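Local coordinates for gamma-D-glutamyl-L-lysine dipeptidyl-peptidase (Bacillus cereus ATCC 10987, PDB 3H41), which probably cleaves murein peptides at the bond between gamma-D-glutamate and L-lysine, releasing the dipeptide L-Ala-gamma-D-Glu during cell wall degradation, at residues A[23-26]-A[32-35]; A[255-260]-A[265-270]. One frame throughout, in Å; residues are numbered along the deposited sequence. Where two conformers were deposited one is given.

Contact 1 (A[23-26]-A[32-35]); sequences DSLR and SATN
Leu25 closes the contact by resting its branched end on Ala33, joining the loop that follows strand 15-19 to the short helix 30-33 only a few residues further on. This is local packing beside the five-stranded antiparallel sheet of the SH3-like part of the protein, and it lies away from the substrate and catalytic sites. The approach is a methyl group meeting a fork: CB of Ala33 lies 3.5 Å from Leu25 CD1 and 4.0 Å from Leu25 CD2, so both arms take part. Ser32 adds a looser touch, its OG meeting Leu25 merely by van der Waals approach, 4.3 Å from CD2. Since CG of Leu25 stands anti to its own carbonyl carbon (chi1 -67°), the fork is carried across toward the helix while the backbones keep well apart, with 8.2 Å between Leu25 CA and Ala33 CA. No hydrogen bond crosses, and the surface buried between the two segments, both sides summed, amounts to just 87 Å².

Further out, Trp79 of strand 79-84 carries this small apolar patch to the sheet, and Trp19 of strand 15-19 also touches the leucine. Arg26, next along the chain, makes a salt bridge through NE to Asp29 OD2, which ties the loop to the residues leading into the helix. Behind the other segment, Gln104 NE2 is hydrogen-bonded to the carbonyl oxygens of both Ser32 and Thr34. The hydroxyl that brushes the leucine has its polar partner on its own side of the contact: Ser32 OG, lying between the backbone N and the carbonyl carbon (chi1 78°), turns back to a hydrogen bond with Asp29 O, just ahead of the helix.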
# COMPACT_ATOMS: atom_id res chain seq x y z
N ASP A 23 -3.26 2.13 21.48
CA ASP A 23 -3.83 3.25 22.25
C ASP A 23 -3.11 4.57 22.06
O ASP A 23 -3.00 5.36 23.01
CB ASP A 23 -3.74 2.97 23.76
CG ASP A 23 -4.43 1.72 24.14
OD1 ASP A 23 -5.65 1.67 23.95
OD2 ASP A 23 -3.73 0.81 24.65
N SER A 24 -2.59 4.82 20.86
CA SER A 24 -1.80 6.04 20.62
C SER A 24 -2.53 7.04 19.74
O SER A 24 -1.92 7.96 19.21
CB SER A 24 -0.48 5.66 19.95
OG SER A 24 0.30 4.94 20.89
N LEU A 25 -3.84 6.87 19.58
CA LEU A 25 -4.58 7.74 18.65
C LEU A 25 -4.75 9.14 19.25
O LEU A 25 -4.99 9.26 20.44
CB LEU A 25 -6.00 7.22 18.43
CG LEU A 25 -6.27 5.90 17.71
CD1 LEU A 25 -7.75 5.57 17.79
CD2 LEU A 25 -5.87 6.00 16.28
N ARG A 26 -4.66 10.18 18.44
CA ARG A 26 -5.25 11.47 18.78
C ARG A 26 -6.70 11.49 18.36
O ARG A 26 -7.13 10.69 17.52
CB ARG A 26 -4.52 12.57 18.03
CG ARG A 26 -3.05 12.64 18.25
CD ARG A 26 -2.43 13.54 17.16
NE ARG A 26 -2.58 12.94 15.84
CZ ARG A 26 -2.01 13.40 14.74
NH1 ARG A 26 -1.29 14.53 14.76
NH2 ARG A 26 -2.17 12.73 13.60
N SER A 32 -9.42 7.03 11.08
CA SER A 32 -8.57 5.92 10.64
C SER A 32 -8.81 4.62 11.41
O SER A 32 -8.37 3.54 10.93
CB SER A 32 -7.07 6.31 10.71
OG SER A 32 -6.60 6.26 12.03
N ALA A 33 -9.44 4.70 12.58
CA ALA A 33 -9.47 3.56 13.53
C ALA A 33 -10.84 2.89 13.65
O ALA A 33 -10.96 1.87 14.32
CB ALA A 33 -8.99 4.02 14.88
N THR A 34 -11.85 3.46 13.01
CA THR A 34 -13.22 2.94 13.04
C THR A 34 -13.42 1.89 11.96
O THR A 34 -12.57 1.72 11.07
CB THR A 34 -14.23 4.08 12.82
OG1 THR A 34 -13.89 4.81 11.61
CG2 THR A 34 -14.24 5.02 14.04
N ASN A 35 -14.55 1.19 12.02
CA ASN A 35 -14.97 0.28 10.98
C ASN A 35 -16.40 0.65 10.67
O ASN A 35 -17.25 0.42 11.49
CB ASN A 35 -14.90 -1.18 11.42
CG ASN A 35 -15.21 -2.13 10.28
OD1 ASN A 35 -15.79 -1.73 9.30
ND2 ASN A 35 -14.84 -3.39 10.42

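Contact 2 (A[255-260]-A[265-270]); sequences LIFFAH and GSVHHV. With DGL (D-glutamic acid), chain C.
Phe258 O is gripped by two successive amides, His268 N at 2.9 Å and His269 N at 3.3 Å, the signature of a classic beta bulge in the antiparallel pair 255-259 and 267-270. The His268 N-H lies in the carbonyl plane and makes the straighter bond (160°), that of His269 being longer and more bent. Phe258 N answers to His269 O, and beyond the bulge His260 N donates to Ser266 O and Gly265 N to His260 O.

The extra residue divides the tasks of the two histidines. His269, its ring swung anti to the backbone N (chi1 -175°), lies alongside Phe258, whose CD2 meets the imidazole at its edge, 3.4 Å from His269 CD2. Inferred to be the catalytic proton acceptor, His269 is hydrogen-bonded through NE2 to ND1 of His281, likewise inferred to belong to the active site. His268 instead stacks face to face with His260, the planes 16° apart; His260 NE2 comes over the imidazole, 3.3 Å from His268 CG, and His268 NE2 binds Glu302 OE1. His268 O also makes a close contact, without a bond, 3.0 Å from CD of the bound D-glutamate, consistent with the bulge shaping that side of the pocket.

On the face away from Phe258 and His269, Val270 lies beside Phe257 and sets CG2 3.3 Å from CE1 of that ring, while Val267 CG1 approaches CD1 of the ring. This apolar face packs on helices 235-238 and 218-225, through Gln238 and Thr220 among others. On the other face Tyr299 meets the Phe258 ring edge-to-face. Strand 303-308 pairs with the other edge of strand 255-259, placing the bulged pair inside the six-stranded sheet of the NlpC/P60 domain.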
# COMPACT_ATOMS: atom_id res chain seq x y z
N LEU A 255 14.62 1.41 -9.10
CA LEU A 255 14.38 2.17 -7.86
C LEU A 255 15.67 2.88 -7.45
O LEU A 255 16.76 2.29 -7.48
CB LEU A 255 13.89 1.29 -6.73
CG LEU A 255 12.45 0.70 -6.90
CD1 LEU A 255 11.96 -0.03 -5.62
CD2 LEU A 255 11.47 1.75 -7.37
N ILE A 256 15.53 4.15 -7.09
CA ILE A 256 16.67 4.98 -6.70
C ILE A 256 16.52 5.36 -5.24
O ILE A 256 15.42 5.69 -4.79
CB ILE A 256 16.79 6.22 -7.59
CG1 ILE A 256 16.54 5.86 -9.06
CG2 ILE A 256 18.15 6.90 -7.42
CD1 ILE A 256 17.47 4.82 -9.61
N PHE A 257 17.63 5.29 -4.51
CA PHE A 257 17.65 5.46 -3.07
C PHE A 257 18.46 6.67 -2.65
O PHE A 257 19.43 7.02 -3.31
CB PHE A 257 18.14 4.14 -2.42
CG PHE A 257 17.24 3.01 -2.73
CD1 PHE A 257 16.10 2.80 -1.97
CD2 PHE A 257 17.47 2.21 -3.84
CE1 PHE A 257 15.20 1.75 -2.30
CE2 PHE A 257 16.58 1.18 -4.16
CZ PHE A 257 15.47 0.95 -3.40
N PHE A 258 18.01 7.31 -1.57
CA PHE A 258 18.71 8.46 -1.01
C PHE A 258 18.95 8.20 0.46
O PHE A 258 18.07 7.70 1.18
CB PHE A 258 17.91 9.75 -1.27
CG PHE A 258 17.56 9.93 -2.72
CD1 PHE A 258 18.46 10.55 -3.59
CD2 PHE A 258 16.41 9.35 -3.25
CE1 PHE A 258 18.16 10.68 -4.95
CE2 PHE A 258 16.12 9.46 -4.63
CZ PHE A 258 17.00 10.13 -5.47
N ALA A 259 20.16 8.56 0.92
CA ALA A 259 20.55 8.28 2.28
C ALA A 259 21.10 9.53 2.97
O ALA A 259 21.65 10.44 2.34
CB ALA A 259 21.63 7.11 2.33
N HIS A 260 20.94 9.56 4.28
CA HIS A 260 21.48 10.64 5.11
C HIS A 260 22.99 10.78 4.97
O HIS A 260 23.70 9.84 4.51
CB HIS A 260 21.14 10.38 6.59
CG HIS A 260 19.68 10.50 6.91
ND1 HIS A 260 19.04 11.71 6.97
CD2 HIS A 260 18.76 9.56 7.20
CE1 HIS A 260 17.77 11.52 7.28
NE2 HIS A 260 17.57 10.22 7.43
N GLY A 265 24.83 7.33 5.08
CA GLY A 265 24.11 6.84 6.24
C GLY A 265 22.87 6.02 5.93
O GLY A 265 22.80 5.33 4.92
N SER A 266 21.88 6.07 6.82
CA SER A 266 20.72 5.24 6.60
C SER A 266 19.91 5.78 5.41
O SER A 266 19.85 6.98 5.17
CB SER A 266 19.85 5.13 7.85
OG SER A 266 19.60 6.41 8.34
N VAL A 267 19.34 4.85 4.66
CA VAL A 267 18.44 5.15 3.54
C VAL A 267 17.19 5.71 4.14
O VAL A 267 16.69 5.16 5.11
CB VAL A 267 18.13 3.87 2.76
CG1 VAL A 267 16.91 4.04 1.79
CG2 VAL A 267 19.36 3.47 2.01
N HIS A 268 16.70 6.82 3.60
CA HIS A 268 15.40 7.36 4.02
C HIS A 268 14.50 7.83 2.88
O HIS A 268 13.47 8.42 3.15
CB HIS A 268 15.60 8.53 5.01
CG HIS A 268 16.25 9.73 4.40
ND1 HIS A 268 15.55 10.89 4.12
CD2 HIS A 268 17.51 9.95 3.97
CE1 HIS A 268 16.37 11.78 3.58
NE2 HIS A 268 17.57 11.23 3.47
N HIS A 269 14.85 7.60 1.62
CA HIS A 269 13.95 7.94 0.52
C HIS A 269 14.15 7.00 -0.65
O HIS A 269 15.27 6.52 -0.89
CB HIS A 269 14.10 9.42 0.09
CG HIS A 269 13.11 9.82 -0.96
ND1 HIS A 269 11.75 9.88 -0.71
CD2 HIS A 269 13.26 10.11 -2.28
CE1 HIS A 269 11.12 10.23 -1.82
NE2 HIS A 269 12.01 10.36 -2.78
N VAL A 270 13.07 6.75 -1.38
CA VAL A 270 13.12 5.93 -2.57
C VAL A 270 12.22 6.58 -3.61
O VAL A 270 11.15 7.16 -3.27
CB VAL A 270 12.73 4.48 -2.31
CG1 VAL A 270 11.33 4.37 -1.66
CG2 VAL A 270 12.87 3.61 -3.60
N DGL C . 8.62 4.47 5.84
CA DGL C . 9.89 5.12 5.51
C DGL C . 10.88 4.14 4.95
O DGL C . 12.10 4.31 5.08
CB DGL C . 9.65 6.25 4.51
CG DGL C . 10.89 7.11 4.21
CD DGL C . 11.70 7.55 5.43
OE1 DGL C . 11.61 8.74 5.77
OE2 DGL C . 12.47 6.74 6.03
OXT DGL C . 10.48 3.16 4.30

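Overall arrangement
Contact 1 precedes contact 2 along the chain and closes before the second opens. Their centres are 30 Å apart and their nearest atoms about 19 Å, with no touch and no shared helix or strand. Residues 23-26 and 32-35 belong to the N-terminal, SH3-like side, whereas 255-260 and 265-270 lie on neighbouring strands of the NlpC/P60 sheet. The bound dipeptide links the two regions: Glu61 and Tyr96 of the SH3-like side bind its alanine end, while Asp215, Ser217, Ser235 and His268 meet its D-glutamate. Contact 1 is thus structural packing on the SH3-like side, away from the ligand, and contact 2 lies in the catalytic domain beside it.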